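Local coordinates for protein enoyl-CoA hydratase (Thermus thermophilus, PDB 1WZ8) that probably catalyses the reversible addition of water to the double bond of enoyl-CoA thioesters, as a hexameric member of the crotonase family, at residues A81-E84 with A85-V89; A237-F240 with L241-G245. One frame throughout, in Å; residues are numbered along the deposited sequence.

In the fold
Both contacts are local, within one continuous stretch each, and they illustrate how the start of one helix and the C-terminal part of another are finished differently. Contact 1 (81-84 with 85-89) opens helix 83-102, while contact 2 (237-240 with 241-245), much later in the chain, lies at the C-terminal end region of helix 229-241, before helix 246-256. Their centres nevertheless lie about 11 Å apart, each about 20 Å from the centre of the chain. They touch directly: Phe240 CE2 approaches Leu86 O to 3.2 Å, and Leu86 CD1 packs on the ring of Phe243. Both also meet the second subunit, so this corner of the crotonase fold joins packing within the chain to assembly of the hexamer.

Contact 1 of 2, residues A81-E84 with A85-V89; sequences ASHE and ALLRV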
loop_
_atom_site.group_PDB
_atom_site.type_symbol
_atom_site.label_atom_id
_atom_site.label_comp_id
_atom_site.label_asym_id
_atom_site.label_seq_id
_atom_site.Cartn_x
_atom_site.Cartn_y
_atom_site.Cartn_z
ATOM N N ALA A 81 8.005 -27.544 21.876
ATOM C CA ALA A 81 7.672 -28.960 21.956
ATOM C C ALA A 81 6.395 -29.429 21.263
ATOM O O ALA A 81 6.151 -30.635 21.174
ATOM C CB ALA A 81 7.639 -29.380 23.425
ATOM N N SER A 82 5.586 -28.503 20.763
ATOM C CA SER A 82 4.338 -28.882 20.115
ATOM C C SER A 82 3.908 -27.943 18.990
ATOM O O SER A 82 3.915 -26.726 19.156
ATOM C CB SER A 82 3.228 -28.960 21.166
ATOM O OG SER A 82 1.944 -28.964 20.572
ATOM N N HIS A 83 3.535 -28.513 17.846
ATOM C CA HIS A 83 3.058 -27.727 16.731
ATOM C C HIS A 83 1.791 -26.998 17.129
ATOM O O HIS A 83 1.582 -25.838 16.799
ATOM C CB HIS A 83 2.770 -28.674 15.566
ATOM C CG HIS A 83 2.097 -27.914 14.454
ATOM N ND1 HIS A 83 2.766 -27.393 13.395
ATOM C CD2 HIS A 83 0.736 -27.623 14.305
ATOM C CE1 HIS A 83 1.829 -26.806 12.626
ATOM N NE2 HIS A 83 0.604 -26.928 13.146
ATOM N N GLU A 84 0.938 -27.714 17.853
ATOM C CA GLU A 84 -0.326 -27.152 18.312
ATOM C C GLU A 84 -0.078 -25.947 19.208
ATOM O O GLU A 84 -0.728 -24.909 19.060
ATOM C CB GLU A 84 -1.130 -28.216 19.065
ATOM C CG GLU A 84 -1.645 -29.311 18.151
ATOM C CD GLU A 84 -2.523 -28.759 17.049
ATOM O OE1 GLU A 84 -2.273 -29.070 15.864
ATOM O OE2 GLU A 84 -3.471 -28.019 17.372
ATOM N N ALA A 85 0.872 -26.081 20.127
ATOM C CA ALA A 85 1.197 -24.989 21.041
ATOM C C ALA A 85 1.794 -23.808 20.282
ATOM O O ALA A 85 1.450 -22.652 20.534
ATOM C CB ALA A 85 2.178 -25.472 22.106
ATOM N N LEU A 86 2.692 -24.106 19.351
ATOM C CA LEU A 86 3.340 -23.066 18.571
ATOM C C LEU A 86 2.321 -22.189 17.842
ATOM O O LEU A 86 2.388 -20.961 17.910
ATOM C CB LEU A 86 4.304 -23.683 17.554
ATOM C CG LEU A 86 5.159 -22.681 16.772
ATOM C CD1 LEU A 86 6.087 -21.952 17.738
ATOM C CD2 LEU A 86 5.965 -23.400 15.702
ATOM N N LEU A 87 1.373 -22.811 17.150
ATOM C CA LEU A 87 0.386 -22.031 16.412
ATOM C C LEU A 87 -0.645 -21.336 17.293
ATOM O O LEU A 87 -1.182 -20.297 16.913
ATOM C CB LEU A 87 -0.304 -22.902 15.359
ATOM C CG LEU A 87 0.453 -23.017 14.024
ATOM C CD1 LEU A 87 0.500 -21.648 13.361
ATOM C CD2 LEU A 87 1.869 -23.553 14.243
ATOM N N ARG A 88 -0.931 -21.903 18.462
ATOM C CA ARG A 88 -1.884 -21.228 19.305
ATOM C C ARG A 88 -1.255 -19.959 19.832
ATOM O O ARG A 88 -1.873 -18.904 19.887
ATOM C CB ARG A 88 -2.237 -22.160 20.465
ATOM C CG ARG A 88 -3.005 -21.442 21.574
ATOM C CD ARG A 88 -2.838 -22.136 22.931
ATOM N NE ARG A 88 -1.708 -21.563 23.669
ATOM C CZ ARG A 88 -0.851 -22.422 24.249
ATOM N NH1 ARG A 88 -1.037 -23.725 24.137
ATOM N NH2 ARG A 88 0.189 -21.949 24.943
ATOM N N VAL A 89 0.026 -20.019 20.181
ATOM C CA VAL A 89 0.753 -18.838 20.635
ATOM C C VAL A 89 0.951 -17.850 19.483
ATOM O O VAL A 89 1.022 -16.640 19.704
ATOM C CB VAL A 89 2.120 -19.233 21.246
ATOM C CG1 VAL A 89 2.917 -17.987 21.626
ATOM C CG2 VAL A 89 1.893 -20.087 22.478
#
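Ser82 and Ala85 meet in an N-cap, the motif that finishes the start of helix 83-102. The hydroxyl oxygen Ser82 OG accepts from Ala85 N at 3.1 Å, and the N-H points almost straight at it, at 164°. This bond depends on the serine rotamer: with OG anti to the backbone N (chi1 164°), the hydroxyl lies beside the carbonyl carbon and reaches forward over the first turn. The methyl of Ala85 packs against the same side chain, 3.8 Å from Ser82 CB. Regular helical bonding begins at once, with Leu86 N giving its hydrogen to Ser82 O at 2.9 Å, followed by Leu87 N to His83 O and Arg88 N to Glu84 O.

One turn along, Leu87 lays a methyl over one face of the His83 imidazole. Leu87 CD2 stands 3.9 Å from the centroid of the His83 ring and 21° off its normal, a CH-pi contact displaced toward the rim. Both ring nitrogens are engaged across subunit boundaries: ND1 with Ser244 of the second subunit and NE2 with Glu212 of the third, which would fix the rotation of the ring. On another side of the helix, Arg88 forms a salt bridge with Glu78, which ties this end of the helix to helix 73-81, and a second with Glu92, one turn further along its own helix. Leu86, buried, packs on Met79 of helix 73-81 and on Leu241 of the second subunit. The methyl over the imidazole also reaches the backbone, Leu87 CD2 lying 3.4 Å from His83 O and 3.6 Å from His83 CE1.

Contact 2 of 2, residues A237-F240 with L241-G245; sequences ALEF and LGFSG
Glu239 and Phe243 run side by side and point the same way, their carboxylate and ring planes 34° apart. The ring turns its edge to the glutamate backbone: Glu239 O lies in the ring plane, 3.5 Å from Phe243 CD1, while Glu239 OE2 is 3.9 Å from Phe243 CE1. Glu239 OE2 is hydrogen-bonded to a methylpentanediol molecule, probably from the crystallisation liquor. Phe240 meets Phe243 obliquely, with ring centroids 5.5 Å apart and planes inclined by 37°. Having CG anti to its carbonyl carbon (chi1 -79°), Phe240 sends its ring toward Leu86 and Val89 of helix 83-102.

These side chains sit at the C-terminal part of helix 229-241, where bonding passes from i+4 to i+3. Leu241 N bonds Ala237 O; Gly242 N turns mainly to Glu239 O while keeping a weak bond to Leu238 O; Phe243 N bonds Phe240 O. Phe243 also packs on Ile76 and Met79 of helix 73-81. An alanine in its place would take away the ring and is likely to leave a gap beside Phe240 and against that helix. Leu241, directed away from the Phe243 ring, packs on Leu241 of the second subunit. A water donates to Phe240 O at 2.7 Å.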
loop_
_atom_site.group_PDB
_atom_site.type_symbol
_atom_site.label_atom_id
_atom_site.label_comp_id
_atom_site.label_asym_id
_atom_site.label_seq_id
_atom_site.Cartn_x
_atom_site.Cartn_y
_atom_site.Cartn_z
ATOM N N ALA A 237 5.692 -14.973 11.635
ATOM C CA ALA A 237 5.760 -16.319 11.066
ATOM C C ALA A 237 7.207 -16.774 10.912
ATOM O O ALA A 237 7.536 -17.930 11.201
ATOM C CB ALA A 237 5.043 -16.358 9.706
ATOM N N LEU A 238 8.077 -15.877 10.449
ATOM C CA LEU A 238 9.486 -16.229 10.286
ATOM C C LEU A 238 10.095 -16.543 11.645
ATOM O O LEU A 238 10.910 -17.453 11.770
ATOM C CB LEU A 238 10.268 -15.092 9.613
ATOM C CG LEU A 238 9.983 -14.913 8.117
ATOM C CD1 LEU A 238 10.694 -13.673 7.604
ATOM C CD2 LEU A 238 10.435 -16.156 7.349
ATOM N N GLU A 239 9.698 -15.791 12.667
ATOM C CA GLU A 239 10.207 -16.037 14.013
ATOM C C GLU A 239 9.806 -17.433 14.468
ATOM O O GLU A 239 10.627 -18.193 14.986
ATOM C CB GLU A 239 9.637 -15.030 15.013
ATOM C CG GLU A 239 10.149 -15.258 16.430
ATOM C CD GLU A 239 9.357 -14.512 17.485
ATOM O OE1 GLU A 239 8.805 -13.438 17.180
ATOM O OE2 GLU A 239 9.305 -14.995 18.636
ATOM N N PHE A 240 8.537 -17.772 14.279
ATOM C CA PHE A 240 8.055 -19.080 14.702
ATOM C C PHE A 240 8.660 -20.219 13.883
ATOM O O PHE A 240 8.782 -21.348 14.371
ATOM C CB PHE A 240 6.522 -19.103 14.685
ATOM C CG PHE A 240 5.898 -18.423 15.884
ATOM C CD1 PHE A 240 6.376 -17.192 16.331
ATOM C CD2 PHE A 240 4.860 -19.029 16.584
ATOM C CE1 PHE A 240 5.833 -16.577 17.462
ATOM C CE2 PHE A 240 4.308 -18.422 17.719
ATOM C CZ PHE A 240 4.796 -17.193 18.158
ATOM N N LEU A 241 9.053 -19.940 12.645
ATOM C CA LEU A 241 9.684 -20.983 11.849
ATOM C C LEU A 241 11.041 -21.275 12.484
ATOM O O LEU A 241 11.571 -22.380 12.375
ATOM C CB LEU A 241 9.869 -20.529 10.403
ATOM C CG LEU A 241 8.660 -20.766 9.499
ATOM C CD1 LEU A 241 8.825 -19.994 8.192
ATOM C CD2 LEU A 241 8.522 -22.269 9.234
ATOM N N GLY A 242 11.591 -20.274 13.165
ATOM C CA GLY A 242 12.884 -20.438 13.805
ATOM C C GLY A 242 12.854 -21.282 15.070
ATOM O O GLY A 242 13.906 -21.674 15.581
ATOM N N PHE A 243 11.662 -21.572 15.581
ATOM C CA PHE A 243 11.555 -22.371 16.798
ATOM C C PHE A 243 12.006 -23.816 16.629
ATOM O O PHE A 243 12.265 -24.510 17.613
ATOM C CB PHE A 243 10.128 -22.312 17.354
ATOM C CG PHE A 243 9.923 -21.205 18.351
ATOM C CD1 PHE A 243 10.090 -19.874 17.977
ATOM C CD2 PHE A 243 9.615 -21.496 19.679
ATOM C CE1 PHE A 243 9.960 -18.848 18.906
ATOM C CE2 PHE A 243 9.482 -20.474 20.619
ATOM C CZ PHE A 243 9.656 -19.149 20.231
ATOM N N SER A 244 12.113 -24.266 15.384
ATOM C CA SER A 244 12.560 -25.629 15.111
ATOM C C SER A 244 14.016 -25.626 14.646
ATOM O O SER A 244 14.544 -26.651 14.210
ATOM C CB SER A 244 11.670 -26.272 14.045
ATOM O OG SER A 244 11.653 -25.500 12.858
ATOM N N GLY A 245 14.660 -24.468 14.749
ATOM C CA GLY A 245 16.045 -24.345 14.328
ATOM C C GLY A 245 17.042 -24.502 15.459
ATOM O O GLY A 245 16.689 -24.392 16.632
HETATM O O HOH W 1 8.874 -24.043 13.836
#